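Local coordinates for hemolysin-like protein containing CBS domains (Oenococcus oeni, PDB 3OCO), which is of unknown function but forms the paired CBS-domain part of a predicted membrane protein of the UPF0053 family, a family to which flavin adenine dinucleotide binding is tentatively assigned, at residues Phe15-Val27 against Ser97-Glu109. Residues are numbered along the deposited sequence; the frame is centred on the assembly and turned at random.
Sequences FEMNDKVASDVMV and SVPENMKVPDVME
Val21 and Lys103 form a single beta bridge within a CBS domain, where the segment 15-27 runs into edge strand 27-28 of the sheet whose other outermost strand is 96-99. It is a worked example of a short backbone clasp backed by apolar side chains. A type I turn from Pro99 to Met102 joins strand 96-99 to helix 104-113, with Lys103 at the N-cap, and supplies two acceptors. Ala22 N bonds to Met102 O at 2.8 Å, almost in line with the carbonyl, while Ser23 N meets a lone pair of Glu100 O at 3.2 Å. Val104 N completes the clasp, reaching Lys20 O at 2.9 Å.

The tight side centres on Val104 and Ala22. Val104 CG1 packs against the selenium of Met17, a selenomethionine, at 3.8 Å; its CG2 meets Val25 CG2. Ala22 CB points toward Val98 and Val107, and Ala22 also touches Val121 and Ile132 of the sheet. Helix 134-142 touches Met17 and Val25 too. Val21 CG1, anti to its carbonyl carbon (chi1 -61°), presses on Asn101 O at 3.2 Å.

The solvent side is looser. Asn18 ND2 meets Pro105 CG at 3.5 Å, the side chains crossing at about a right angle, and both residues pack on Phe10 of the second subunit. Glu100 OE2 hydrogen-bonds to Ser129 OG, and a water bonds to Ser23 OG and donates weakly to Glu100 O. Lys103 runs alongside Asp19, their weak, long salt bridge (NZ to OD1, 3.4 Å) supplemented by a water that donates to Asp19 OD1 at 3.0 Å and accepts from Lys103 NZ.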
loop_
_atom_site.group_PDB
_atom_site.type_symbol
_atom_site.label_atom_id
_atom_site.label_comp_id
_atom_site.label_asym_id
_atom_site.label_seq_id
_atom_site.Cartn_x
_atom_site.Cartn_y
_atom_site.Cartn_z
ATOM N N PHE A 15 -1.250 20.699 7.428
ATOM C CA PHE A 15 -0.673 21.529 8.485
ATOM C C PHE A 15 -0.719 20.851 9.868
ATOM O O PHE A 15 0.279 20.853 10.603
ATOM C CB PHE A 15 -1.328 22.919 8.516
ATOM C CG PHE A 15 -0.875 23.788 9.669
ATOM C CD1 PHE A 15 0.359 24.420 9.643
ATOM C CD2 PHE A 15 -1.688 23.979 10.778
ATOM C CE1 PHE A 15 0.777 25.220 10.700
ATOM C CE2 PHE A 15 -1.274 24.781 11.846
ATOM C CZ PHE A 15 -0.042 25.400 11.804
ATOM N N GLU A 16 -1.865 20.271 10.221
ATOM C CA GLU A 16 -2.009 19.630 11.527
ATOM C C GLU A 16 -0.991 18.533 11.667
ATOM O O GLU A 16 -0.258 18.461 12.647
ATOM C CB GLU A 16 -3.393 19.014 11.689
ATOM C CG GLU A 16 -4.509 20.021 11.827
ATOM C CD GLU A 16 -5.852 19.403 11.527
ATOM O OE1 GLU A 16 -6.482 19.825 10.537
ATOM O OE2 GLU A 16 -6.263 18.479 12.262
HETATM N N MSE A 17 -0.956 17.668 10.668
HETATM C CA MSE A 17 -0.076 16.526 10.714
HETATM C C MSE A 17 1.387 16.947 10.747
HETATM O O MSE A 17 2.239 16.205 11.241
HETATM C CB MSE A 17 -0.319 15.626 9.514
HETATM C CG MSE A 17 0.125 14.179 9.749
HETATM SE SE MSE A 17 1.038 13.437 8.203
HETATM C CE MSE A 17 0.304 11.650 8.326
ATOM N N ASN A 18 1.681 18.127 10.209
ATOM C CA ASN A 18 3.057 18.603 10.159
ATOM C C ASN A 18 3.632 18.743 11.564
ATOM O O ASN A 18 4.842 18.638 11.777
ATOM C CB ASN A 18 3.143 19.936 9.413
ATOM C CG ASN A 18 4.568 20.444 9.293
ATOM O OD1 ASN A 18 4.926 21.480 9.869
ATOM N ND2 ASN A 18 5.395 19.712 8.556
ATOM N N ASP A 19 2.743 18.952 12.526
ATOM C CA ASP A 19 3.158 19.264 13.886
ATOM C C ASP A 19 3.023 18.070 14.820
ATOM O O ASP A 19 3.506 18.114 15.950
ATOM C CB ASP A 19 2.356 20.452 14.423
ATOM C CG ASP A 19 3.195 21.381 15.267
ATOM O OD1 ASP A 19 4.408 21.124 15.406
ATOM O OD2 ASP A 19 2.646 22.371 15.791
ATOM N N LYS A 20 2.382 17.005 14.339
ATOM C CA LYS A 20 2.157 15.802 15.138
ATOM C C LYS A 20 3.438 14.996 15.316
ATOM O O LYS A 20 4.425 15.210 14.613
ATOM C CB LYS A 20 1.076 14.927 14.500
ATOM C CG LYS A 20 -0.349 15.349 14.812
ATOM C CD LYS A 20 -1.312 14.875 13.723
ATOM C CE LYS A 20 -2.739 15.321 14.013
ATOM N NZ LYS A 20 -3.265 14.672 15.250
ATOM N N VAL A 21 3.420 14.069 16.263
ATOM C CA VAL A 21 4.566 13.190 16.473
ATOM C C VAL A 21 4.222 11.716 16.265
ATOM O O VAL A 21 3.059 11.337 16.125
ATOM C CB VAL A 21 5.177 13.363 17.863
ATOM C CG1 VAL A 21 5.670 14.777 18.042
ATOM C CG2 VAL A 21 4.164 13.003 18.929
ATOM N N ALA A 22 5.257 10.890 16.265
ATOM C CA ALA A 22 5.115 9.466 16.027
ATOM C C ALA A 22 3.962 8.797 16.802
ATOM O O ALA A 22 3.212 7.997 16.239
ATOM C CB ALA A 22 6.442 8.765 16.303
ATOM N N SER A 23 3.817 9.121 18.080
ATOM C CA SER A 23 2.810 8.473 18.921
ATOM C C SER A 23 1.356 8.842 18.603
ATOM O O SER A 23 0.429 8.174 19.054
ATOM C CB SER A 23 3.117 8.716 20.409
ATOM O OG SER A 23 3.162 10.094 20.719
ATOM N N ASP A 24 1.157 9.906 17.833
ATOM C CA ASP A 24 -0.189 10.337 17.456
ATOM C C ASP A 24 -0.761 9.521 16.281
ATOM O O ASP A 24 -1.976 9.412 16.113
ATOM C CB ASP A 24 -0.184 11.822 17.074
ATOM C CG ASP A 24 0.459 12.708 18.136
ATOM O OD1 ASP A 24 0.142 13.913 18.186
ATOM O OD2 ASP A 24 1.288 12.209 18.915
ATOM N N VAL A 25 0.133 8.934 15.494
ATOM C CA VAL A 25 -0.193 8.411 14.176
ATOM C C VAL A 25 -0.038 6.897 14.114
ATOM O O VAL A 25 -0.578 6.230 13.234
ATOM C CB VAL A 25 0.747 9.051 13.128
ATOM C CG1 VAL A 25 0.697 8.300 11.820
ATOM C CG2 VAL A 25 0.389 10.514 12.915
HETATM N N MSE A 26 0.693 6.348 15.069
HETATM C CA MSE A 26 1.132 4.971 14.960
HETATM C C MSE A 26 0.023 3.983 15.273
HETATM O O MSE A 26 -0.965 4.307 15.943
HETATM C CB MSE A 26 2.262 4.723 15.937
HETATM C CG MSE A 26 1.774 4.826 17.347
HETATM SE SE MSE A 26 3.096 4.601 18.783
HETATM C CE MSE A 26 1.720 4.572 20.186
ATOM N N VAL A 27 0.218 2.764 14.782
ATOM C CA VAL A 27 -0.613 1.655 15.157
ATOM C C VAL A 27 0.002 1.171 16.463
ATOM O O VAL A 27 1.170 0.801 16.502
ATOM C CB VAL A 27 -0.590 0.572 14.058
ATOM C CG1 VAL A 27 -1.131 -0.772 14.560
ATOM C CG2 VAL A 27 -1.376 1.052 12.837
ATOM N N SER A 97 13.981 2.599 13.485
ATOM C CA SER A 97 13.295 2.875 14.733
ATOM C C SER A 97 13.359 4.361 15.030
ATOM O O SER A 97 14.324 5.045 14.667
ATOM C CB SER A 97 13.887 2.045 15.878
ATOM O OG SER A 97 15.259 2.333 16.080
ATOM N N VAL A 98 12.310 4.867 15.665
ATOM C CA VAL A 98 12.210 6.291 15.962
ATOM C C VAL A 98 11.544 6.444 17.322
ATOM O O VAL A 98 10.722 5.598 17.690
ATOM C CB VAL A 98 11.360 7.038 14.892
ATOM C CG1 VAL A 98 11.794 6.655 13.473
ATOM C CG2 VAL A 98 9.878 6.751 15.063
ATOM N N PRO A 99 11.880 7.528 18.063
ATOM C CA PRO A 99 11.302 7.799 19.387
ATOM C C PRO A 99 9.860 8.285 19.294
ATOM O O PRO A 99 9.481 8.865 18.271
ATOM C CB PRO A 99 12.190 8.925 19.947
ATOM C CG PRO A 99 13.191 9.276 18.856
ATOM C CD PRO A 99 12.706 8.653 17.585
ATOM N N GLU A 100 9.069 8.054 20.342
ATOM C CA GLU A 100 7.661 8.480 20.361
ATOM C C GLU A 100 7.455 9.939 19.993
ATOM O O GLU A 100 6.403 10.319 19.476
ATOM C CB GLU A 100 7.044 8.241 21.736
ATOM C CG GLU A 100 6.616 6.825 21.989
ATOM C CD GLU A 100 6.496 6.520 23.463
ATOM O OE1 GLU A 100 6.197 7.444 24.249
ATOM O OE2 GLU A 100 6.713 5.354 23.843
ATOM N N ASN A 101 8.453 10.766 20.266
ATOM C CA ASN A 101 8.277 12.203 20.115
ATOM C C ASN A 101 8.785 12.779 18.791
ATOM O O ASN A 101 8.706 13.983 18.584
ATOM C CB ASN A 101 8.879 12.962 21.306
ATOM C CG ASN A 101 10.358 12.681 21.483
ATOM O OD1 ASN A 101 11.194 13.187 20.735
ATOM N ND2 ASN A 101 10.687 11.855 22.470
HETATM N N MSE A 102 9.296 11.941 17.893
HETATM C CA MSE A 102 9.743 12.466 16.602
HETATM C C MSE A 102 8.565 13.050 15.829
HETATM O O MSE A 102 7.502 12.444 15.754
HETATM C CB MSE A 102 10.432 11.395 15.757
HETATM C CG MSE A 102 11.582 11.934 14.919
HETATM SE SE MSE A 102 12.278 10.667 13.613
HETATM C CE MSE A 102 14.055 11.435 13.360
ATOM N N LYS A 103 8.758 14.240 15.270
ATOM C CA LYS A 103 7.735 14.862 14.445
ATOM C C LYS A 103 7.511 14.013 13.202
ATOM O O LYS A 103 8.459 13.528 12.587
ATOM C CB LYS A 103 8.142 16.280 14.048
ATOM C CG LYS A 103 7.284 17.387 14.651
ATOM C CD LYS A 103 7.481 17.500 16.153
ATOM C CE LYS A 103 6.934 18.833 16.682
ATOM N NZ LYS A 103 7.590 20.000 16.003
ATOM N N VAL A 104 6.250 13.847 12.834
ATOM C CA VAL A 104 5.881 12.970 11.736
ATOM C C VAL A 104 6.757 13.102 10.483
ATOM O O VAL A 104 7.305 12.109 10.016
ATOM C CB VAL A 104 4.393 13.109 11.403
ATOM C CG1 VAL A 104 4.056 12.321 10.173
ATOM C CG2 VAL A 104 3.561 12.630 12.591
ATOM N N PRO A 105 6.910 14.320 9.944
ATOM C CA PRO A 105 7.733 14.457 8.731
ATOM C C PRO A 105 9.167 13.965 8.930
ATOM O O PRO A 105 9.777 13.466 7.968
ATOM C CB PRO A 105 7.739 15.964 8.476
ATOM C CG PRO A 105 6.498 16.463 9.142
ATOM C CD PRO A 105 6.305 15.598 10.352
ATOM N N ASP A 106 9.689 14.107 10.152
ATOM C CA ASP A 106 11.043 13.656 10.459
ATOM C C ASP A 106 11.139 12.133 10.457
ATOM O O ASP A 106 12.172 11.571 10.105
ATOM C CB ASP A 106 11.518 14.217 11.791
ATOM C CG ASP A 106 11.863 15.689 11.708
ATOM O OD1 ASP A 106 12.068 16.181 10.581
ATOM O OD2 ASP A 106 11.936 16.349 12.768
ATOM N N VAL A 107 10.057 11.467 10.846
ATOM C CA VAL A 107 10.003 10.025 10.721
ATOM C C VAL A 107 9.908 9.637 9.242
ATOM O O VAL A 107 10.645 8.767 8.786
ATOM C CB VAL A 107 8.876 9.398 11.595
ATOM C CG1 VAL A 107 8.379 10.408 12.622
ATOM C CG2 VAL A 107 7.729 8.867 10.757
HETATM N N MSE A 108 9.039 10.309 8.487
HETATM C CA MSE A 108 8.912 10.039 7.053
HETATM C C MSE A 108 10.292 10.107 6.386
HETATM O O MSE A 108 10.652 9.238 5.586
HETATM C CB MSE A 108 7.956 11.031 6.380
HETATM C CG MSE A 108 6.471 10.884 6.721
HETATM SE SE MSE A 108 5.461 12.514 6.218
HETATM C CE MSE A 108 5.179 12.215 4.292
ATOM N N GLU A 109 11.065 11.132 6.735
ATOM C CA GLU A 109 12.393 11.316 6.163
ATOM C C GLU A 109 13.397 10.291 6.682
ATOM O O GLU A 109 14.370 9.960 6.007
ATOM C CB GLU A 109 12.914 12.735 6.416
ATOM C CG GLU A 109 14.185 13.068 5.627
ATOM C CD GLU A 109 14.046 12.775 4.130
ATOM O OE1 GLU A 109 14.968 12.150 3.555
ATOM O OE2 GLU A 109 13.014 13.165 3.530
HETATM O O HOH W 1 6.725 21.970 13.714
HETATM O O HOH W 2 5.452 11.632 22.098
#